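Local coordinates for protein bacterioferritin (Rhodobacter capsulatus, PDB 1JGC) that probably stores iron, oxidising ferrous ions with dioxygen at a ferroxidase centre and laying down the ferric mineral inside a 24-subunit, haem-containing shell, at residues 25-28 with 29-33. Residues are numbered along the deposited sequence; the frame is centred on the assembly and turned at random.
Sequences YWVH and FRLQE. With HEM (protoporphyrin IX containing Fe), chain D.
W26 and F29 form a T-shaped pair one turn apart on helix 5-34 of the ferritin-like helical bundle, facing the haem. The edge of F29 meets the six-membered ring of W26, with F29 CD2 3.8 Å from W26 CE2 and the planes at 72°. The opposite indole face carries the haem vinyl group, CAC 3.7 Å above the plane and toward its rim, while methyl CMD comes within 3.6 Å of W26 CH2. A chi1 of -159° sets CG anti to the backbone N, carrying the indole between the phenyl edge and the vinyl, and NE1 donates a hydrogen bond to D56 OD1 of the second subunit. Replacing W26 by an alanine would probably open a gap between vinyl and F29 and leave that carboxylate without its indole donor. In contrast to this buried packing, R30 and L31 are partly exposed. R30 lays one guanidinium face over F29 CE2, and its NE forms a salt bridge to the same OD1 of D56 in the second subunit, while L31 packs beside V27, CD2 to CG1 3.7 Å. Backbone i to i+4 bonds join the two turns; that from L31 N to V27 O measures 2.8 Å, with an N-H...O angle of 167°.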
ATOM      1  N   TYR A  25       5.268  -0.210  48.289  1.00 21.86           N
ATOM      2  CA  TYR A  25       5.319  -1.013  47.074  1.00 21.49           C
ATOM      3  C   TYR A  25       6.562  -0.690  46.265  1.00 21.14           C
ATOM      4  O   TYR A  25       7.197  -1.591  45.704  1.00 20.78           O
ATOM      5  CB  TYR A  25       4.088  -0.774  46.199  1.00 22.82           C
ATOM      6  CG  TYR A  25       2.827  -1.468  46.672  1.00 25.70           C
ATOM      7  CD1 TYR A  25       2.793  -2.852  46.852  1.00 28.38           C
ATOM      8  CD2 TYR A  25       1.671  -0.742  46.936  1.00 26.68           C
ATOM      9  CE1 TYR A  25       1.634  -3.495  47.292  1.00 29.66           C
ATOM     10  CE2 TYR A  25       0.515  -1.364  47.373  1.00 29.22           C
ATOM     11  CZ  TYR A  25       0.498  -2.738  47.554  1.00 30.95           C
ATOM     12  OH  TYR A  25      -0.652  -3.342  48.026  1.00 32.05           O
ATOM     13  N   TRP A  26       6.919   0.590  46.207  1.00 19.23           N
ATOM     14  CA  TRP A  26       8.085   0.980  45.433  1.00 19.95           C
ATOM     15  C   TRP A  26       9.382   0.452  46.022  1.00 20.63           C
ATOM     16  O   TRP A  26      10.272   0.042  45.288  1.00 21.11           O
ATOM     17  CB  TRP A  26       8.159   2.500  45.278  1.00 20.15           C
ATOM     18  CG  TRP A  26       9.001   2.884  44.108  1.00 21.28           C
ATOM     19  CD1 TRP A  26      10.353   3.072  44.094  1.00 21.01           C
ATOM     20  CD2 TRP A  26       8.566   2.996  42.746  1.00 21.64           C
ATOM     21  NE1 TRP A  26      10.789   3.288  42.808  1.00 22.13           N
ATOM     22  CE2 TRP A  26       9.714   3.243  41.960  1.00 22.57           C
ATOM     23  CE3 TRP A  26       7.322   2.904  42.114  1.00 19.80           C
ATOM     24  CZ2 TRP A  26       9.652   3.397  40.568  1.00 23.14           C
ATOM     25  CZ3 TRP A  26       7.258   3.057  40.735  1.00 21.73           C
ATOM     26  CH2 TRP A  26       8.420   3.299  39.976  1.00 21.67           C
ATOM     27  N   VAL A  27       9.497   0.457  47.343  1.00 20.36           N
ATOM     28  CA  VAL A  27      10.701  -0.062  47.969  1.00 20.40           C
ATOM     29  C   VAL A  27      10.757  -1.569  47.702  1.00 19.72           C
ATOM     30  O   VAL A  27      11.812  -2.118  47.415  1.00 19.84           O
ATOM     31  CB  VAL A  27      10.707   0.192  49.502  1.00 21.04           C
ATOM     32  CG1 VAL A  27      11.923  -0.453  50.124  1.00 20.78           C
ATOM     33  CG2 VAL A  27      10.718   1.676  49.786  1.00 20.19           C
ATOM     34  N   HIS A  28       9.610  -2.228  47.790  1.00 19.18           N
ATOM     35  CA  HIS A  28       9.546  -3.658  47.550  1.00 20.21           C
ATOM     36  C   HIS A  28       9.942  -3.978  46.124  1.00 21.01           C
ATOM     37  O   HIS A  28      10.600  -4.986  45.864  1.00 21.81           O
ATOM     38  CB  HIS A  28       8.147  -4.179  47.855  1.00 20.24           C
ATOM     39  CG  HIS A  28       7.896  -4.383  49.314  1.00 21.48           C
ATOM     40  ND1 HIS A  28       6.652  -4.677  49.824  1.00 22.63           N
ATOM     41  CD2 HIS A  28       8.741  -4.362  50.373  1.00 22.61           C
ATOM     42  CE1 HIS A  28       6.741  -4.834  51.133  1.00 24.26           C
ATOM     43  NE2 HIS A  28       7.999  -4.648  51.491  1.00 23.32           N
ATOM     44  N   PHE A  29       9.542  -3.114  45.198  1.00 21.22           N
ATOM     45  CA  PHE A  29       9.891  -3.292  43.791  1.00 20.26           C
ATOM     46  C   PHE A  29      11.420  -3.274  43.674  1.00 20.20           C
ATOM     47  O   PHE A  29      12.023  -4.196  43.136  1.00 20.04           O
ATOM     48  CB  PHE A  29       9.252  -2.169  42.955  1.00 17.58           C
ATOM     49  CG  PHE A  29      10.045  -1.781  41.739  1.00 15.81           C
ATOM     50  CD1 PHE A  29      10.326  -2.703  40.745  1.00 16.23           C
ATOM     51  CD2 PHE A  29      10.521  -0.482  41.596  1.00 15.52           C
ATOM     52  CE1 PHE A  29      11.071  -2.340  39.628  1.00 15.91           C
ATOM     53  CE2 PHE A  29      11.267  -0.110  40.478  1.00 16.03           C
ATOM     54  CZ  PHE A  29      11.542  -1.037  39.495  1.00 13.71           C
ATOM     55  N   ARG A  30      12.034  -2.229  44.212  1.00 19.98           N
ATOM     56  CA  ARG A  30      13.477  -2.088  44.165  1.00 21.33           C
ATOM     57  C   ARG A  30      14.196  -3.243  44.843  1.00 21.83           C
ATOM     58  O   ARG A  30      15.155  -3.795  44.306  1.00 22.36           O
ATOM     59  CB  ARG A  30      13.884  -0.755  44.790  1.00 21.32           C
ATOM     60  CG  ARG A  30      13.872   0.374  43.789  1.00 22.03           C
ATOM     61  CD  ARG A  30      14.871   0.046  42.714  1.00 22.64           C
ATOM     62  NE  ARG A  30      14.710   0.831  41.502  1.00 22.97           N
ATOM     63  CZ  ARG A  30      15.208   0.468  40.324  1.00 22.71           C
ATOM     64  NH1 ARG A  30      15.887  -0.661  40.212  1.00 20.85           N
ATOM     65  NH2 ARG A  30      15.029   1.231  39.260  1.00 22.69           N
ATOM     66  N   LEU A  31      13.722  -3.606  46.026  1.00 22.55           N
ATOM     67  CA  LEU A  31      14.291  -4.708  46.784  1.00 23.21           C
ATOM     68  C   LEU A  31      14.209  -6.007  45.969  1.00 24.29           C
ATOM     69  O   LEU A  31      15.204  -6.711  45.794  1.00 24.99           O
ATOM     70  CB  LEU A  31      13.516  -4.859  48.094  1.00 22.47           C
ATOM     71  CG  LEU A  31      14.185  -4.670  49.464  1.00 21.43           C
ATOM     72  CD1 LEU A  31      15.532  -3.976  49.375  1.00 19.62           C
ATOM     73  CD2 LEU A  31      13.225  -3.888  50.320  1.00 19.66           C
ATOM     74  N   GLN A  32      13.017  -6.323  45.473  1.00 24.39           N
ATOM     75  CA  GLN A  32      12.823  -7.535  44.682  1.00 25.40           C
ATOM     76  C   GLN A  32      13.679  -7.533  43.413  1.00 26.27           C
ATOM     77  O   GLN A  32      14.133  -8.578  42.953  1.00 26.50           O
ATOM     78  CB  GLN A  32      11.338  -7.685  44.331  1.00 24.02           C
ATOM     79  CG  GLN A  32      10.482  -7.893  45.565  1.00 22.76           C
ATOM     80  CD  GLN A  32       9.016  -7.578  45.353  1.00 22.82           C
ATOM     81  OE1 GLN A  32       8.642  -6.910  44.391  1.00 22.57           O
ATOM     82  NE2 GLN A  32       8.178  -8.045  46.269  1.00 21.61           N
ATOM     83  N   GLU A  33      13.903  -6.352  42.853  1.00 26.93           N
ATOM     84  CA  GLU A  33      14.705  -6.243  41.650  1.00 28.34           C
ATOM     85  C   GLU A  33      16.149  -6.634  41.967  1.00 27.93           C
ATOM     86  O   GLU A  33      16.782  -7.372  41.210  1.00 27.88           O
ATOM     87  CB  GLU A  33      14.655  -4.813  41.112  1.00 29.90           C
ATOM     88  CG  GLU A  33      15.180  -4.671  39.701  1.00 33.40           C
ATOM     89  CD  GLU A  33      14.280  -5.360  38.689  1.00 36.79           C
ATOM     90  OE1 GLU A  33      13.069  -5.031  38.635  1.00 38.56           O
ATOM     91  OE2 GLU A  33      14.777  -6.230  37.940  1.00 38.98           O
TER
HETATM   92  CHA HEM D 201       4.358   8.034  37.779  0.50 26.59           C
HETATM   93  CHB HEM D 201       1.709  10.483  41.020  0.50 26.72           C
HETATM   94  CHC HEM D 201       4.958   9.358  44.368  0.50 25.75           C
HETATM   95  CHD HEM D 201       7.884   7.491  41.043  0.50 25.01           C
HETATM   96  C1A HEM D 201       3.271   8.613  38.432  0.50 27.24           C
HETATM   97  C2A HEM D 201       1.870   8.548  38.064  0.50 28.52           C
HETATM   98  C3A HEM D 201       1.238   9.562  38.755  0.50 28.22           C
HETATM   99  C4A HEM D 201       2.119   9.850  39.864  0.50 27.12           C
HETATM  100  CMA HEM D 201      -0.208  10.058  38.569  0.50 27.36           C
HETATM  101  CAA HEM D 201       1.117   7.419  37.361  0.50 30.51           C
HETATM  102  CBA HEM D 201       1.606   6.945  36.004  0.50 32.88           C
HETATM  103  CGA HEM D 201       1.478   8.002  34.937  0.50 35.00           C
HETATM  104  O1A HEM D 201       1.901   7.725  33.790  0.50 36.43           O
HETATM  105  O2A HEM D 201       0.956   9.101  35.241  0.50 35.70           O
HETATM  106  C1B HEM D 201       2.349  10.389  42.240  0.50 26.74           C
HETATM  107  C2B HEM D 201       1.828  10.903  43.498  0.50 26.87           C
HETATM  108  C3B HEM D 201       2.782  10.654  44.451  0.50 26.39           C
HETATM  109  C4B HEM D 201       3.833   9.885  43.779  0.50 26.01           C
HETATM  110  CMB HEM D 201       0.471  11.563  43.734  0.50 26.63           C
HETATM  111  CAB HEM D 201       2.648  11.020  45.790  0.50 25.95           C
HETATM  112  CBB HEM D 201       3.652  11.515  46.605  0.50 25.17           C
HETATM  113  C1C HEM D 201       5.977   8.645  43.779  0.50 25.50           C
HETATM  114  C2C HEM D 201       7.053   8.012  44.514  0.50 25.99           C
HETATM  115  C3C HEM D 201       7.901   7.456  43.580  0.50 25.24           C
HETATM  116  C4C HEM D 201       7.340   7.817  42.278  0.50 25.46           C
HETATM  117  CMC HEM D 201       7.193   7.968  46.045  0.50 25.72           C
HETATM  118  CAC HEM D 201       9.028   6.666  43.818  0.50 25.03           C
HETATM  119  CBC HEM D 201       9.850   6.707  44.933  0.50 24.16           C
HETATM  120  C1D HEM D 201       7.219   7.528  39.832  0.50 25.41           C
HETATM  121  C2D HEM D 201       7.760   7.024  38.578  0.50 25.92           C
HETATM  122  C3D HEM D 201       6.765   7.177  37.630  0.50 26.68           C
HETATM  123  C4D HEM D 201       5.597   7.731  38.330  0.50 26.24           C
HETATM  124  CMD HEM D 201       9.161   6.446  38.338  0.50 23.97           C
HETATM  125  CAD HEM D 201       7.008   6.939  36.137  0.50 27.38           C
HETATM  126  CBD HEM D 201       6.295   5.776  35.472  0.50 29.29           C
HETATM  127  CGD HEM D 201       6.789   5.519  34.047  0.50 31.39           C
HETATM  128  O1D HEM D 201       6.872   6.491  33.254  0.50 31.08           O
HETATM  129  O2D HEM D 201       7.081   4.343  33.719  0.50 30.42           O
HETATM  130  NA  HEM D 201       3.306   9.124  39.719  0.50 26.89           N
HETATM  131  NB  HEM D 201       3.558   9.721  42.433  0.50 26.25           N
HETATM  132  NC  HEM D 201       6.078   8.395  42.432  0.50 25.53           N
HETATM  133  ND  HEM D 201       5.899   7.960  39.670  0.50 25.81           N
HETATM  134 FE   HEM D 201       4.687   8.768  41.064  0.50 24.60          FE